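Local coordinates for protein YECBM32 (Yersinia enterocolitica, PDB 2JDA) that binds polygalacturonic acid, the backbone of pectin, as a periplasmic family 32 carbohydrate-binding module with a bound calcium ion, at residues Ala15-Pro26 with Lys35-Glu43; Ser55-Phe64 with Ala127-Ala137. One frame throughout, in Å; residues are numbered along the deposited sequence.

Both contacts reach the same mixed sheet, in which strands 38-41 and 125-133 are neighbours, and their centres are about 17 Å apart. Contact 2 is the more central, about 6 Å from the centre of the chain against about 13 Å for contact 1, and it buries 906 Å² against 454 Å². It is an antiparallel strand pair with isoleucines on its inner face, whereas contact 1 seats an irregular loop on a short strand through two backbone bonds, one of them weak, an indole and a stacked guanidinium. The two meet where Arg37 reaches Phe64 in a cation-pi contact, and each supplies ligands to the same calcium ion.

Contact 1. Residues Ala15-Pro26 with Lys35-Glu43; sequences ASGYDSEKGHVP and KTRWAASGE. With CA (calcium ion), chain C.
A loop packs here against a short strand at the periphery of the beta-sandwich: residues 15-26, which follow strand 10-15, lie over strand 38-41, joined by an indole anchor, a guanidinium-imidazole stack and two backbone bonds, one of them weak. Trp38 is buried, and its NE1 donates to Gly17 O at 2.9 Å, with an N-H...O angle of 165°. The carbonyl oxygen lies in the indole plane, at the edge of the ring, and the bond also lies in the carbonyl plane. With CG anti to the backbone N (chi1 169°), the indole extends to where Ala15 CB comes within 3.7 Å of Trp38 NE1 and Pro26 CG within 3.9 Å of Trp38 CD1. Farther along, Ala39 N donates to His24 O at 3.3 Å, and Ala39 O accepts the weak bond from Asp19 N.

On the side toward Thr36, the Arg37 guanidinium lies flat on one face of the His24 imidazole, centres 4.0 Å apart and planes at 26°. His24 CE1 sits over the centre of the guanidinium, and the two side chains run alongside each other. A water in the ring plane joins the segments, 2.7 Å from His24 ND1 and accepting from Arg37 N at 2.9 Å. Next to Arg37, Thr36 binds the calcium ion through both O and OG1; Asn28, Asp31, Asp33, Asn129 and Glu130 complete the site.

The chemistry implies that the indole N-H is satisfied within the protein by one nearly straight bond, while stack and water together limit the rotation of the imidazole on Arg37, the residue that follows the calcium ligand Thr36.

Contact 2. Residues Ser55-Phe64 with Ala127-Ala137; sequences SIENILIVPF and AINEIAINSAA. With CA (calcium ion), chain C.
An antiparallel strand pair of the beta-sandwich, interrupted by a classic beta bulge at the calcium site, joins residues 55-64 to 127-137. Strands 55-63 and 130-133 run at 170°, their axes 4.6 Å apart. Leu60 with Ala132 is a hydrogen-bonded pair, bonded both ways (Leu60 N to Ala132 O 2.8 Å); Ile59-Ile133 and Ile61-Ile131 are non-hydrogen-bonded pairs.

The isoleucines form the inner face. Ile59 lies alongside two partners, its CG1 3.7 Å from Ile133 CD1 and its CG2 3.8 Å from Ile131 CG1; Ile113 and Leu115 of strand 112-120 pack against this face. On the other face, Leu60 CB meets Ser135 CB at 3.8 Å.

Two asparagines close one end of the pair. Asn134 OD1 accepts from Glu57 N at 2.8 Å with an N-H...O angle of 176°, and more weakly from Asn58 N, while Asn134 ND2 donates to Ser55 O. Two in-plane bonds, helped by the weak third, fix this amide's orientation. Asn58, its CG between the backbone N and the carbonyl carbon (chi1 78°), grips the chain beyond the strand: OD1 accepts from Ser135 N at 2.8 Å and ND2 donates to Ser135 O on a lone pair.

At the bulge, Asn129 and Glu130 both face Val62, whose O accepts from Asn129 N at 2.8 Å and weakly from Glu130 N. Past it, Pro63-Ile128 and the Phe64 N to Ala127 O bond continue the pairing, its register shifted by one. Asn129 O and Glu130 OE1 bind the calcium ion, and Gly32 N holds Glu130 OE2. Such a pairing, with calcium bound at its bulge, is consistent with the F5/8 type C beta-sandwich of family 32 carbohydrate-binding modules.

Contact 1. Residues Ala15-Pro26 with Lys35-Glu43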
loop_
_atom_site.group_PDB
_atom_site.type_symbol
_atom_site.label_atom_id
_atom_site.label_comp_id
_atom_site.label_asym_id
_atom_site.label_seq_id
_atom_site.Cartn_x
_atom_site.Cartn_y
_atom_site.Cartn_z
ATOM N N ALA A 15 10.896 -4.296 0.338
ATOM C CA ALA A 15 10.565 -3.695 -0.946
ATOM C C ALA A 15 11.583 -4.045 -2.037
ATOM O O ALA A 15 12.722 -4.430 -1.757
ATOM C CB ALA A 15 10.430 -2.189 -0.808
ATOM N N SER A 16 11.167 -3.849 -3.290
ATOM C CA SER A 16 12.031 -4.030 -4.419
ATOM C C SER A 16 13.221 -3.079 -4.394
ATOM O O SER A 16 14.278 -3.430 -4.913
ATOM C CB SER A 16 11.256 -3.760 -5.703
ATOM O OG SER A 16 10.657 -2.514 -5.714
ATOM N N GLY A 17 13.008 -1.885 -3.864
ATOM C CA GLY A 17 13.987 -0.813 -3.856
ATOM C C GLY A 17 13.409 0.398 -3.196
ATOM O O GLY A 17 12.271 0.356 -2.755
ATOM N N TYR A 18 14.224 1.450 -3.080
ATOM C CA TYR A 18 13.826 2.652 -2.418
ATOM C C TYR A 18 14.814 3.760 -2.781
ATOM O O TYR A 18 15.942 3.498 -3.183
ATOM C CB TYR A 18 13.837 2.413 -0.871
ATOM C CG TYR A 18 15.185 2.095 -0.262
ATOM C CD1 TYR A 18 15.901 3.069 0.454
ATOM C CD2 TYR A 18 15.755 0.849 -0.374
ATOM C CE1 TYR A 18 17.122 2.814 1.018
ATOM C CE2 TYR A 18 16.999 0.583 0.174
ATOM C CZ TYR A 18 17.687 1.551 0.856
ATOM O OH TYR A 18 18.940 1.265 1.416
ATOM N N ASP A 19 14.417 4.991 -2.520
ATOM C CA ASP A 19 15.245 6.179 -2.754
ATOM C C ASP A 19 16.207 6.274 -1.595
ATOM O O ASP A 19 15.860 6.774 -0.537
ATOM C CB ASP A 19 14.390 7.408 -2.866
ATOM C CG ASP A 19 15.159 8.655 -3.174
ATOM O OD1 ASP A 19 16.410 8.681 -2.930
ATOM O OD2 ASP A 19 14.518 9.642 -3.619
ATOM N N SER A 20 17.416 5.756 -1.796
ATOM C CA SER A 20 18.414 5.734 -0.743
ATOM C C SER A 20 19.090 7.054 -0.508
ATOM O O SER A 20 19.665 7.261 0.561
ATOM C CB SER A 20 19.415 4.656 -1.033
ATOM O OG SER A 20 20.032 4.831 -2.270
ATOM N N GLU A 21 19.082 7.951 -1.472
ATOM C CA GLU A 21 19.669 9.264 -1.285
ATOM C C GLU A 21 18.820 10.115 -0.350
ATOM O O GLU A 21 19.354 10.861 0.459
ATOM C CB GLU A 21 19.856 9.948 -2.613
ATOM C CG GLU A 21 20.880 9.237 -3.434
ATOM C CD GLU A 21 21.172 9.925 -4.747
ATOM O OE1 GLU A 21 20.423 10.860 -5.152
ATOM O OE2 GLU A 21 22.161 9.488 -5.356
ATOM N N LYS A 22 17.493 10.047 -0.468
ATOM C CA LYS A 22 16.633 10.784 0.425
ATOM C C LYS A 22 16.222 9.918 1.609
ATOM O O LYS A 22 15.596 10.405 2.546
ATOM C CB LYS A 22 15.433 11.291 -0.347
ATOM C CG LYS A 22 15.805 12.373 -1.362
ATOM C CD LYS A 22 16.173 13.670 -0.644
ATOM C CE LYS A 22 16.265 14.866 -1.593
ATOM N NZ LYS A 22 16.565 16.108 -0.764
ATOM N N GLY A 23 16.545 8.640 1.573
ATOM C CA GLY A 23 16.123 7.772 2.674
ATOM C C GLY A 23 14.631 7.510 2.802
ATOM O O GLY A 23 14.118 7.349 3.907
ATOM N N HIS A 24 13.963 7.421 1.670
ATOM C CA HIS A 24 12.529 7.102 1.627
ATOM C C HIS A 24 12.367 5.555 1.675
ATOM O O HIS A 24 11.995 4.892 0.686
ATOM C CB HIS A 24 11.890 7.654 0.359
ATOM C CG HIS A 24 11.989 9.136 0.240
ATOM N ND1 HIS A 24 11.605 10.016 1.241
ATOM C CD2 HIS A 24 12.408 9.894 -0.790
ATOM C CE1 HIS A 24 11.793 11.259 0.848
ATOM N NE2 HIS A 24 12.206 11.214 -0.412
ATOM N N VAL A 25 12.706 5.019 2.825
ATOM C CA VAL A 25 12.882 3.601 3.051
ATOM C C VAL A 25 11.532 2.889 3.193
ATOM O O VAL A 25 10.536 3.515 3.537
ATOM C CB VAL A 25 13.730 3.335 4.332
ATOM C CG1 VAL A 25 15.192 3.793 4.121
ATOM C CG2 VAL A 25 13.100 3.980 5.573
ATOM N N PRO A 26 11.515 1.584 2.967
ATOM C CA PRO A 26 10.267 0.831 3.072
ATOM C C PRO A 26 9.534 0.968 4.423
ATOM O O PRO A 26 8.303 1.145 4.461
ATOM C CB PRO A 26 10.725 -0.603 2.789
ATOM C CG PRO A 26 11.878 -0.425 1.878
ATOM C CD PRO A 26 12.620 0.743 2.468
ATOM N N LYS A 35 4.176 12.192 7.109
ATOM C CA LYS A 35 5.229 13.001 6.544
ATOM C C LYS A 35 6.433 12.166 6.050
ATOM O O LYS A 35 7.315 12.724 5.432
ATOM C CB LYS A 35 5.773 14.031 7.547
ATOM C CG LYS A 35 4.728 14.943 8.145
ATOM C CD LYS A 35 5.369 15.669 9.403
ATOM C CE LYS A 35 5.429 14.793 10.721
ATOM N NZ LYS A 35 4.193 14.017 11.110
ATOM N N THR A 36 6.529 10.895 6.409
ATOM C CA THR A 36 7.604 10.032 5.861
ATOM C C THR A 36 6.969 9.110 4.815
ATOM O O THR A 36 5.822 8.679 4.950
ATOM C CB THR A 36 8.212 9.153 6.944
ATOM O OG1 THR A 36 7.215 8.243 7.426
ATOM C CG2 THR A 36 8.704 9.977 8.112
ATOM N N ARG A 37 7.734 8.780 3.787
ATOM C CA ARG A 37 7.260 7.926 2.699
ATOM C C ARG A 37 8.286 6.935 2.260
ATOM O O ARG A 37 9.468 7.120 2.444
ATOM C CB ARG A 37 6.833 8.783 1.519
ATOM C CG ARG A 37 7.919 9.582 0.830
ATOM C CD ARG A 37 7.370 10.491 -0.232
ATOM N NE ARG A 37 8.336 11.359 -0.896
ATOM C CZ ARG A 37 8.692 12.541 -0.459
ATOM N NH1 ARG A 37 8.281 12.999 0.713
ATOM N NH2 ARG A 37 9.518 13.235 -1.213
ATOM N N TRP A 38 7.777 5.840 1.714
ATOM C CA TRP A 38 8.535 4.954 0.845
ATOM C C TRP A 38 8.377 5.456 -0.577
ATOM O O TRP A 38 7.267 5.785 -1.008
ATOM C CB TRP A 38 7.967 3.524 0.927
ATOM C CG TRP A 38 8.508 2.602 -0.128
ATOM C CD1 TRP A 38 9.809 2.166 -0.230
ATOM C CD2 TRP A 38 7.811 2.023 -1.220
ATOM N NE1 TRP A 38 9.976 1.407 -1.357
ATOM C CE2 TRP A 38 8.746 1.258 -1.960
ATOM C CE3 TRP A 38 6.477 2.091 -1.692
ATOM C CZ2 TRP A 38 8.390 0.581 -3.120
ATOM C CZ3 TRP A 38 6.138 1.419 -2.822
ATOM C CH2 TRP A 38 7.102 0.654 -3.528
ATOM N N ALA A 39 9.466 5.456 -1.319
ATOM C CA ALA A 39 9.448 5.813 -2.746
ATOM C C ALA A 39 10.450 4.961 -3.511
ATOM O O ALA A 39 11.562 4.746 -3.053
ATOM C CB ALA A 39 9.769 7.250 -2.971
ATOM N N ALA A 40 10.048 4.508 -4.697
ATOM C CA ALA A 40 10.896 3.677 -5.563
ATOM C C ALA A 40 10.514 3.969 -6.995
ATOM O O ALA A 40 9.397 4.372 -7.252
ATOM C CB ALA A 40 10.690 2.225 -5.255
ATOM N N SER A 41 11.429 3.748 -7.951
ATOM C CA SER A 41 11.185 4.077 -9.357
ATOM C C SER A 41 11.026 2.815 -10.199
ATOM O O SER A 41 11.608 1.746 -9.928
ATOM C CB SER A 41 12.281 4.976 -9.911
ATOM O OG SER A 41 13.533 4.480 -9.690
ATOM N N GLY A 42 10.198 2.958 -11.240
ATOM C CA GLY A 42 9.883 1.861 -12.111
ATOM C C GLY A 42 8.894 0.905 -11.488
ATOM O O GLY A 42 8.262 1.236 -10.480
ATOM N N GLU A 43 8.685 -0.235 -12.081
ATOM C CA GLU A 43 7.772 -1.222 -11.526
ATOM C C GLU A 43 8.455 -1.759 -10.282
ATOM O O GLU A 43 9.582 -2.273 -10.336
ATOM C CB GLU A 43 7.446 -2.340 -12.511
ATOM C CG GLU A 43 6.484 -1.922 -13.604
ATOM C CD GLU A 43 6.141 -3.090 -14.560
ATOM O OE1 GLU A 43 5.849 -4.191 -14.018
ATOM O OE2 GLU A 43 6.040 -2.735 -15.765
HETATM CA CA CA C . 5.013 7.238 6.793
HETATM O O HOH W 1 10.362 10.035 3.674
#

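Contact 2. Residues Ser55-Phe64 with Ala127-Ala137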
loop_
_atom_site.group_PDB
_atom_site.type_symbol
_atom_site.label_atom_id
_atom_site.label_comp_id
_atom_site.label_asym_id
_atom_site.label_seq_id
_atom_site.Cartn_x
_atom_site.Cartn_y
_atom_site.Cartn_z
ATOM N N SER A 55 -7.562 -12.269 9.507
ATOM C CA SER A 55 -8.566 -11.780 8.587
ATOM C C SER A 55 -8.275 -10.354 8.231
ATOM O O SER A 55 -7.933 -9.537 9.102
ATOM C CB SER A 55 -9.934 -11.894 9.215
ATOM O OG SER A 55 -10.169 -13.267 9.528
ATOM N N ILE A 56 -8.367 -10.081 6.930
ATOM C CA ILE A 56 -8.114 -8.752 6.354
ATOM C C ILE A 56 -9.390 -8.283 5.687
ATOM O O ILE A 56 -9.941 -8.994 4.822
ATOM C CB ILE A 56 -7.014 -8.810 5.264
ATOM C CG1 ILE A 56 -5.833 -9.669 5.651
ATOM C CG2 ILE A 56 -6.682 -7.426 4.790
ATOM C CD1 ILE A 56 -5.141 -9.133 6.715
ATOM N N GLU A 57 -9.848 -7.105 6.067
ATOM C CA GLU A 57 -11.081 -6.546 5.527
ATOM C C GLU A 57 -10.921 -5.192 4.886
ATOM O O GLU A 57 -11.794 -4.799 4.104
ATOM C CB GLU A 57 -12.166 -6.483 6.568
ATOM C CG GLU A 57 -11.984 -5.609 7.728
ATOM C CD GLU A 57 -13.242 -5.587 8.569
ATOM O OE1 GLU A 57 -13.590 -6.695 9.074
ATOM O OE2 GLU A 57 -13.908 -4.500 8.665
ATOM N N ASN A 58 -9.834 -4.464 5.168
ATOM C CA ASN A 58 -9.623 -3.206 4.453
ATOM C C ASN A 58 -8.146 -2.845 4.436
ATOM O O ASN A 58 -7.374 -3.389 5.219
ATOM C CB ASN A 58 -10.490 -2.059 4.965
ATOM C CG ASN A 58 -10.033 -1.440 6.210
ATOM O OD1 ASN A 58 -8.872 -1.058 6.337
ATOM N ND2 ASN A 58 -10.954 -1.301 7.176
ATOM N N ILE A 59 -7.788 -1.970 3.513
ATOM C CA ILE A 59 -6.461 -1.368 3.469
ATOM C C ILE A 59 -6.656 0.136 3.338
ATOM O O ILE A 59 -7.341 0.606 2.438
ATOM C CB ILE A 59 -5.652 -1.928 2.296
ATOM C CG1 ILE A 59 -5.382 -3.422 2.470
ATOM C CG2 ILE A 59 -4.372 -1.124 2.127
ATOM C CD1 ILE A 59 -5.045 -4.199 1.166
ATOM N N LEU A 60 -6.010 0.883 4.218
ATOM C CA LEU A 60 -5.891 2.334 4.115
ATOM C C LEU A 60 -4.613 2.638 3.321
ATOM O O LEU A 60 -3.546 2.177 3.693
ATOM C CB LEU A 60 -5.809 2.960 5.507
ATOM C CG LEU A 60 -5.437 4.465 5.516
ATOM C CD1 LEU A 60 -6.548 5.335 5.008
ATOM C CD2 LEU A 60 -5.030 4.913 6.914
ATOM N N ILE A 61 -4.725 3.410 2.260
ATOM C CA ILE A 61 -3.594 3.866 1.466
ATOM C C ILE A 61 -3.590 5.385 1.406
ATOM O O ILE A 61 -4.603 6.027 1.146
ATOM C CB ILE A 61 -3.537 3.181 0.072
ATOM C CG1 ILE A 61 -2.225 3.549 -0.610
ATOM C CG2 ILE A 61 -4.756 3.504 -0.794
ATOM C CD1 ILE A 61 -1.964 2.777 -1.886
ATOM N N VAL A 62 -2.418 5.949 1.705
ATOM C CA VAL A 62 -2.190 7.391 1.736
ATOM C C VAL A 62 -1.042 7.678 0.754
ATOM O O VAL A 62 0.121 7.720 1.146
ATOM C CB VAL A 62 -1.893 7.865 3.162
ATOM C CG1 VAL A 62 -1.798 9.411 3.187
ATOM C CG2 VAL A 62 -2.931 7.328 4.175
ATOM N N PRO A 63 -1.347 7.831 -0.515
ATOM C CA PRO A 63 -0.300 8.063 -1.500
ATOM C C PRO A 63 0.256 9.484 -1.390
ATOM O O PRO A 63 -0.448 10.401 -0.973
ATOM C CB PRO A 63 -0.996 7.778 -2.833
ATOM C CG PRO A 63 -2.423 8.119 -2.579
ATOM C CD PRO A 63 -2.679 7.722 -1.163
ATOM N N PHE A 64 1.483 9.669 -1.832
ATOM C CA PHE A 64 2.151 10.975 -1.841
ATOM C C PHE A 64 1.587 11.893 -2.902
ATOM O O PHE A 64 1.349 11.469 -4.039
ATOM C CB PHE A 64 3.635 10.706 -2.140
ATOM C CG PHE A 64 4.522 11.928 -2.145
ATOM C CD1 PHE A 64 4.678 12.716 -1.016
ATOM C CD2 PHE A 64 5.247 12.242 -3.295
ATOM C CE1 PHE A 64 5.534 13.831 -1.045
ATOM C CE2 PHE A 64 6.097 13.358 -3.313
ATOM C CZ PHE A 64 6.219 14.122 -2.186
ATOM N N ALA A 127 5.220 6.410 -4.717
ATOM C CA ALA A 127 5.532 6.991 -3.427
ATOM C C ALA A 127 4.282 6.922 -2.532
ATOM O O ALA A 127 3.215 7.387 -2.926
ATOM C CB ALA A 127 6.031 8.439 -3.594
ATOM N N ILE A 128 4.424 6.343 -1.358
ATOM C CA ILE A 128 3.322 6.090 -0.437
ATOM C C ILE A 128 3.706 6.588 0.945
ATOM O O ILE A 128 4.697 6.152 1.499
ATOM C CB ILE A 128 2.903 4.600 -0.429
ATOM C CG1 ILE A 128 2.482 4.153 -1.831
ATOM C CG2 ILE A 128 1.805 4.410 0.548
ATOM C CD1 ILE A 128 2.282 2.615 -2.018
ATOM N N ASN A 129 2.896 7.497 1.488
ATOM C CA ASN A 129 3.166 8.016 2.826
ATOM C C ASN A 129 2.856 7.003 3.910
ATOM O O ASN A 129 3.592 6.868 4.912
ATOM C CB ASN A 129 2.353 9.283 3.095
ATOM C CG ASN A 129 2.670 10.442 2.162
ATOM O OD1 ASN A 129 3.746 10.540 1.583
ATOM N ND2 ASN A 129 1.676 11.366 1.999
ATOM N N GLU A 130 1.740 6.286 3.773
ATOM C CA GLU A 130 1.302 5.386 4.813
ATOM C C GLU A 130 0.327 4.360 4.225
ATOM O O GLU A 130 -0.417 4.596 3.267
ATOM C CB GLU A 130 0.597 6.193 5.909
ATOM C CG GLU A 130 0.620 5.565 7.254
ATOM C CD GLU A 130 1.983 5.470 7.947
ATOM O OE1 GLU A 130 3.022 6.173 7.721
ATOM O OE2 GLU A 130 2.004 4.555 8.710
ATOM N N ILE A 131 0.434 3.157 4.774
ATOM C CA ILE A 131 -0.505 2.098 4.561
ATOM C C ILE A 131 -0.845 1.498 5.904
ATOM O O ILE A 131 0.004 1.303 6.766
ATOM C CB ILE A 131 0.090 1.061 3.616
ATOM C CG1 ILE A 131 -0.950 0.096 3.086
ATOM C CG2 ILE A 131 1.187 0.361 4.238
ATOM C CD1 ILE A 131 -0.621 -0.240 1.600
ATOM N N ALA A 132 -2.100 1.131 6.065
ATOM C CA ALA A 132 -2.516 0.397 7.269
ATOM C C ALA A 132 -3.518 -0.691 6.855
ATOM O O ALA A 132 -4.209 -0.552 5.830
ATOM C CB ALA A 132 -3.105 1.313 8.301
ATOM N N ILE A 133 -3.624 -1.726 7.655
ATOM C CA ILE A 133 -4.485 -2.873 7.364
ATOM C C ILE A 133 -5.572 -2.904 8.457
ATOM O O ILE A 133 -5.288 -2.787 9.634
ATOM C CB ILE A 133 -3.680 -4.148 7.384
ATOM C CG1 ILE A 133 -2.443 -4.078 6.433
ATOM C CG2 ILE A 133 -4.583 -5.342 7.184
ATOM C CD1 ILE A 133 -2.777 -3.858 5.123
ATOM N N ASN A 134 -6.811 -3.043 8.040
ATOM C CA ASN A 134 -7.969 -3.040 8.937
ATOM C C ASN A 134 -8.064 -1.726 9.748
ATOM O O ASN A 134 -8.093 -1.723 10.986
ATOM C CB ASN A 134 -7.893 -4.243 9.863
ATOM C CG ASN A 134 -8.074 -5.552 9.142
ATOM O OD1 ASN A 134 -8.537 -5.601 7.998
ATOM N ND2 ASN A 134 -7.737 -6.652 9.830
ATOM N N SER A 135 -8.081 -0.611 9.005
ATOM C CA SER A 135 -8.164 0.721 9.570
ATOM C C SER A 135 -9.584 1.088 9.954
ATOM O O SER A 135 -10.537 0.737 9.289
ATOM C CB SER A 135 -7.671 1.675 8.517
ATOM O OG SER A 135 -7.777 3.038 8.883
ATOM N N ALA A 136 -9.684 1.851 11.037
ATOM C CA ALA A 136 -10.930 2.508 11.430
ATOM C C ALA A 136 -11.081 3.939 10.882
ATOM O O ALA A 136 -11.985 4.661 11.290
ATOM C CB ALA A 136 -11.038 2.500 12.942
ATOM N N ALA A 137 -10.248 4.343 9.934
ATOM C CA ALA A 137 -10.343 5.679 9.343
ATOM C C ALA A 137 -11.774 5.990 8.907
ATOM O O ALA A 137 -12.467 5.139 8.368
ATOM C CB ALA A 137 -9.409 5.816 8.209
HETATM CA CA CA C . 5.013 7.238 6.793
#